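Local atomic coordinates of minor capsid protein (Cafeteriavirus-dependent mavirus, PDB entry 6G42), a protein that is a single jelly-roll minor capsid protein that assembles as a pentamer, probably the penton at the fivefold vertices of the virophage capsid. Residues D72-I77 and M157-M162; G87-D92 and N114-G119. One frame throughout, in Å; residues are numbered along the deposited sequence.

Contact 1: residues D72-I77 and M157-M162; sequences DYQVGI and MFNDDM
Where strand 154-158 turns into helix 160-165, the helix N-cap Asn159 reaches across to Asp72 and Gln74 with both ends of its amide. Asn159 ND2 gives a hydrogen bond to Asp72 O (2.9 Å, 163°), the acceptor lying in the amide plane. Asn159 OD1 takes weak bonds from Gln74 N (3.0 Å) and, as a cap, from Met162 N in its own helix. A chi1 of 74° swings the amide toward strand 74-79, and the partners of ND2 and OD1 together define which way round it sits. Asn159 N in turn binds Gln74 O at 3.2 Å. Further on, Gly76 and Met157 form an antiparallel hydrogen-bonded pair, Gly76 O to Met157 N being 2.9 Å.

Asp161 OD2 accepts from Asp72 N, 3.1 Å, on its anti side, while OD1 goes to Gln294 of the second subunit. Met162, bent at both outer torsions, lays SD over one face of the Tyr73 ring, a Met-aromatic contact 3.9 Å from the centroid. Met162 CE rests over the centre of the Phe158 ring and 3.7 Å from Val75 CG1.

Tyr73 OH binds Asp165. Strand 84-90 flanks 74-79 on the side away from 154-158, while Val75 and Met162 also touch helix 106-120.

Contact 2: residues G87-D92 and N114-G119; sequences GVREVD and NETLAG
Arg89 NH2 gives Gly119 O a hydrogen bond of 3.1 Å from the strand to the helix, weak because its N-H...O angle is 121°. The arginine gets there by running out with CG anti to the backbone N, staying extended at the next torsion and then bending at chi3, which carries the guanidinium out over the C-terminal turn of helix 106-120. The Gly119 carbonyl meets the guanidinium obliquely.

Thr116 buries the largest area. Its two branches split the work: Thr116 CG2 comes up against the backbone of the strand end, 3.5 Å from Glu90 O, while Thr116 OG1 faces Val91, 3.5 Å from Val91 CA and 3.6 Å from Val91 CG1. These OG1 contacts are van der Waals only. With OG1 beside the backbone N (chi1 -50°), the hydroxyl turns back along the helix and hydrogen-bonds to Ala112 O, one turn earlier. The Val91 and Thr116 side chains cross at about a right angle, and Val91 CG2 sits 4.0 Å from Thr116 CG2.

Strand 87-90 and helix 114-119 run roughly antiparallel, 147° between their directions, with axes 8.9 Å apart at closest approach. This is a helix laid over one face of an antiparallel sheet, here at its outermost strand 84-90 within the chain; the sheet's strands fall between 49-62 and 201-207, outside the jelly-roll sheets.

In the fold
Both contacts involve one antiparallel sheet, remote from the chain's centre, and meet along its neighbouring strands 74-79 and 84-90: probable hydrogen bonds run from Val75 N to Arg89 O and from Ile77 N to Gly87 O. Contact 1 is largely buried and joins the inner strand to 154-158 and the start of helix 160-165; it is polar and rich in backbone bonds. Contact 2 is sparser and lies at the surface, where the edge strand meets helix 106-120 through a threonine and one weak arginine bond. That helix ties them together, since Thr116 of contact 2 also touches Val75 of contact 1. A second subunit reaches contact 1 alone.

Contact 1: residues D72-I77 and M157-M162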
loop_
_atom_site.group_PDB
_atom_site.type_symbol
_atom_site.label_atom_id
_atom_site.label_comp_id
_atom_site.label_asym_id
_atom_site.label_seq_id
_atom_site.Cartn_x
_atom_site.Cartn_y
_atom_site.Cartn_z
ATOM N N ASP C 72 -12.019 3.525 33.274
ATOM C CA ASP C 72 -12.715 4.265 34.339
ATOM C C ASP C 72 -13.127 5.640 33.822
ATOM O O ASP C 72 -12.492 6.648 34.128
ATOM C CB ASP C 72 -11.815 4.414 35.574
ATOM C CG ASP C 72 -11.441 3.079 36.202
ATOM O OD1 ASP C 72 -12.328 2.213 36.377
ATOM O OD2 ASP C 72 -10.250 2.897 36.536
ATOM N N TYR C 73 -14.195 5.670 33.033
ATOM C CA TYR C 73 -14.654 6.910 32.406
ATOM C C TYR C 73 -15.514 7.738 33.357
ATOM O O TYR C 73 -16.189 7.191 34.228
ATOM C CB TYR C 73 -15.437 6.627 31.111
ATOM C CG TYR C 73 -14.652 5.973 29.974
ATOM C CD1 TYR C 73 -13.251 6.048 29.894
ATOM C CD2 TYR C 73 -15.326 5.309 28.947
ATOM C CE1 TYR C 73 -12.559 5.454 28.847
ATOM C CE2 TYR C 73 -14.640 4.715 27.897
ATOM C CZ TYR C 73 -13.257 4.786 27.851
ATOM O OH TYR C 73 -12.573 4.197 26.813
ATOM N N GLN C 74 -15.469 9.058 33.169
ATOM C CA GLN C 74 -16.328 10.016 33.871
ATOM C C GLN C 74 -16.580 11.221 32.976
ATOM O O GLN C 74 -15.630 11.813 32.458
ATOM C CB GLN C 74 -15.679 10.538 35.155
ATOM C CG GLN C 74 -15.515 9.530 36.279
ATOM C CD GLN C 74 -14.983 10.158 37.564
ATOM O OE1 GLN C 74 -15.082 11.371 37.775
ATOM N NE2 GLN C 74 -14.414 9.325 38.434
ATOM N N VAL C 75 -17.850 11.582 32.810
ATOM C CA VAL C 75 -18.223 12.850 32.162
ATOM C C VAL C 75 -18.616 13.881 33.218
ATOM O O VAL C 75 -18.789 13.548 34.390
ATOM C CB VAL C 75 -19.343 12.703 31.102
ATOM C CG1 VAL C 75 -18.836 11.898 29.916
ATOM C CG2 VAL C 75 -20.615 12.086 31.675
ATOM N N GLY C 76 -18.734 15.133 32.791
ATOM C CA GLY C 76 -19.125 16.228 33.678
ATOM C C GLY C 76 -19.597 17.446 32.913
ATOM O O GLY C 76 -19.500 17.492 31.687
ATOM N N ILE C 77 -20.124 18.426 33.643
ATOM C CA ILE C 77 -20.600 19.680 33.044
ATOM C C ILE C 77 -20.077 20.869 33.836
ATOM O O ILE C 77 -20.209 20.917 35.059
ATOM C CB ILE C 77 -22.135 19.728 32.948
ATOM C CG1 ILE C 77 -22.635 18.423 32.322
ATOM C CG2 ILE C 77 -22.577 20.948 32.142
ATOM C CD1 ILE C 77 -24.082 18.405 31.906
ATOM N N MET C 157 -17.142 17.954 30.079
ATOM C CA MET C 157 -15.872 17.565 30.709
ATOM C C MET C 157 -15.597 16.087 30.479
ATOM O O MET C 157 -16.503 15.270 30.600
ATOM C CB MET C 157 -15.924 17.788 32.220
ATOM C CG MET C 157 -16.051 19.232 32.671
ATOM S SD MET C 157 -16.583 19.339 34.391
ATOM C CE MET C 157 -15.238 18.529 35.253
ATOM N N PHE C 158 -14.347 15.761 30.152
ATOM C CA PHE C 158 -13.860 14.382 30.028
ATOM C C PHE C 158 -12.742 14.209 31.054
ATOM O O PHE C 158 -11.828 15.035 31.121
ATOM C CB PHE C 158 -13.247 14.153 28.633
ATOM C CG PHE C 158 -14.236 13.814 27.534
ATOM C CD1 PHE C 158 -15.561 14.254 27.549
ATOM C CD2 PHE C 158 -13.801 13.083 26.432
ATOM C CE1 PHE C 158 -16.431 13.941 26.513
ATOM C CE2 PHE C 158 -14.669 12.771 25.394
ATOM C CZ PHE C 158 -15.986 13.201 25.436
ATOM N N ASN C 159 -12.795 13.134 31.839
ATOM C CA ASN C 159 -11.677 12.779 32.735
ATOM C C ASN C 159 -10.519 12.176 31.923
ATOM O O ASN C 159 -10.631 12.027 30.707
ATOM C CB ASN C 159 -12.135 11.860 33.882
ATOM C CG ASN C 159 -12.416 10.437 33.440
ATOM O OD1 ASN C 159 -12.790 10.189 32.298
ATOM N ND2 ASN C 159 -12.272 9.493 34.362
ATOM N N ASP C 160 -9.424 11.824 32.588
ATOM C CA ASP C 160 -8.198 11.440 31.882
ATOM C C ASP C 160 -8.292 10.140 31.066
ATOM O O ASP C 160 -7.619 10.016 30.048
ATOM C CB ASP C 160 -7.003 11.370 32.838
ATOM C CG ASP C 160 -5.662 11.438 32.108
ATOM O OD1 ASP C 160 -5.514 12.290 31.201
ATOM O OD2 ASP C 160 -4.762 10.632 32.437
ATOM N N ASP C 161 -9.109 9.182 31.499
ATOM C CA ASP C 161 -9.341 7.967 30.697
ATOM C C ASP C 161 -10.149 8.264 29.426
ATOM O O ASP C 161 -9.836 7.734 28.359
ATOM C CB ASP C 161 -9.998 6.857 31.527
ATOM C CG ASP C 161 -8.994 6.101 32.410
ATOM O OD1 ASP C 161 -7.907 6.646 32.714
ATOM O OD2 ASP C 161 -9.298 4.952 32.805
ATOM N N MET C 162 -11.172 9.108 29.547
ATOM C CA MET C 162 -11.943 9.588 28.391
ATOM C C MET C 162 -11.072 10.425 27.452
ATOM O O MET C 162 -11.071 10.215 26.244
ATOM C CB MET C 162 -13.143 10.421 28.852
ATOM C CG MET C 162 -14.285 9.609 29.446
ATOM S SD MET C 162 -15.360 8.893 28.191
ATOM C CE MET C 162 -16.285 10.339 27.688
#

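Contact 2: residues G87-D92 and N114-G119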
loop_
_atom_site.group_PDB
_atom_site.type_symbol
_atom_site.label_atom_id
_atom_site.label_comp_id
_atom_site.label_asym_id
_atom_site.label_seq_id
_atom_site.Cartn_x
_atom_site.Cartn_y
_atom_site.Cartn_z
ATOM N N GLY C 87 -21.679 19.056 37.918
ATOM C CA GLY C 87 -21.845 17.632 38.228
ATOM C C GLY C 87 -20.845 16.736 37.523
ATOM O O GLY C 87 -20.292 17.109 36.489
ATOM N N VAL C 88 -20.609 15.563 38.112
ATOM C CA VAL C 88 -19.727 14.529 37.562
ATOM C C VAL C 88 -20.338 13.157 37.870
ATOM O O VAL C 88 -20.785 12.910 38.995
ATOM C CB VAL C 88 -18.297 14.617 38.155
ATOM C CG1 VAL C 88 -17.435 13.437 37.727
ATOM C CG2 VAL C 88 -17.618 15.912 37.736
ATOM N N ARG C 89 -20.336 12.270 36.874
ATOM C CA ARG C 89 -20.844 10.897 37.027
ATOM C C ARG C 89 -19.979 9.884 36.273
ATOM O O ARG C 89 -19.422 10.194 35.219
ATOM C CB ARG C 89 -22.288 10.808 36.534
ATOM C CG ARG C 89 -23.019 9.549 36.991
ATOM C CD ARG C 89 -24.474 9.528 36.547
ATOM N NE ARG C 89 -25.251 10.631 37.118
ATOM C CZ ARG C 89 -26.546 10.860 36.893
ATOM N NH1 ARG C 89 -27.257 10.061 36.097
ATOM N NH2 ARG C 89 -27.136 11.900 37.473
ATOM N N GLU C 90 -19.877 8.674 36.823
ATOM C CA GLU C 90 -19.185 7.568 36.155
ATOM C C GLU C 90 -20.063 6.996 35.055
ATOM O O GLU C 90 -21.275 6.899 35.219
ATOM C CB GLU C 90 -18.848 6.442 37.142
ATOM C CG GLU C 90 -17.986 6.853 38.328
ATOM C CD GLU C 90 -17.505 5.676 39.172
ATOM O OE1 GLU C 90 -17.820 4.503 38.850
ATOM O OE2 GLU C 90 -16.798 5.929 40.173
ATOM N N VAL C 91 -19.447 6.607 33.943
ATOM C CA VAL C 91 -20.164 5.937 32.857
ATOM C C VAL C 91 -20.382 4.474 33.264
ATOM O O VAL C 91 -19.426 3.761 33.584
ATOM C CB VAL C 91 -19.414 6.036 31.507
ATOM C CG1 VAL C 91 -20.194 5.348 30.385
ATOM C CG2 VAL C 91 -19.169 7.495 31.141
ATOM N N ASP C 92 -21.645 4.050 33.257
ATOM C CA ASP C 92 -22.035 2.700 33.656
ATOM C C ASP C 92 -22.320 1.868 32.405
ATOM O O ASP C 92 -23.226 2.184 31.638
ATOM C CB ASP C 92 -23.277 2.757 34.564
ATOM C CG ASP C 92 -23.523 1.454 35.334
ATOM O OD1 ASP C 92 -22.897 0.416 35.034
ATOM O OD2 ASP C 92 -24.366 1.468 36.258
ATOM N N ASN C 114 -23.726 8.503 26.276
ATOM C CA ASN C 114 -24.839 9.437 26.070
ATOM C C ASN C 114 -25.855 9.439 27.212
ATOM O O ASN C 114 -26.259 10.503 27.676
ATOM C CB ASN C 114 -25.563 9.124 24.753
ATOM C CG ASN C 114 -26.402 10.288 24.251
ATOM O OD1 ASN C 114 -26.038 11.451 24.424
ATOM N ND2 ASN C 114 -27.528 9.980 23.619
ATOM N N GLU C 115 -26.271 8.250 27.645
ATOM C CA GLU C 115 -27.240 8.103 28.744
ATOM C C GLU C 115 -26.696 8.604 30.089
ATOM O O GLU C 115 -27.452 9.140 30.904
ATOM C CB GLU C 115 -27.700 6.644 28.867
ATOM C CG GLU C 115 -28.565 6.173 27.703
ATOM C CD GLU C 115 -28.923 4.694 27.768
ATOM O OE1 GLU C 115 -28.419 3.973 28.657
ATOM O OE2 GLU C 115 -29.716 4.243 26.914
ATOM N N THR C 116 -25.396 8.415 30.312
ATOM C CA THR C 116 -24.688 9.011 31.454
ATOM C C THR C 116 -24.766 10.539 31.402
ATOM O O THR C 116 -25.022 11.194 32.411
ATOM C CB THR C 116 -23.202 8.600 31.462
ATOM O OG1 THR C 116 -23.100 7.183 31.309
ATOM C CG2 THR C 116 -22.513 9.017 32.763
ATOM N N LEU C 117 -24.531 11.084 30.213
ATOM C CA LEU C 117 -24.568 12.521 29.978
ATOM C C LEU C 117 -25.983 13.095 30.087
ATOM O O LEU C 117 -26.172 14.191 30.616
ATOM C CB LEU C 117 -23.966 12.832 28.604
ATOM C CG LEU C 117 -23.454 14.249 28.354
ATOM C CD1 LEU C 117 -22.295 14.615 29.273
ATOM C CD2 LEU C 117 -23.024 14.370 26.903
ATOM N N ALA C 118 -26.969 12.348 29.590
ATOM C CA ALA C 118 -28.381 12.739 29.685
ATOM C C ALA C 118 -28.880 12.707 31.128
ATOM O O ALA C 118 -29.563 13.627 31.571
ATOM C CB ALA C 118 -29.240 11.837 28.812
ATOM N N GLY C 119 -28.537 11.641 31.848
ATOM C CA GLY C 119 -28.851 11.514 33.274
ATOM C C GLY C 119 -28.277 12.618 34.150
ATOM O O GLY C 119 -28.907 13.026 35.126
#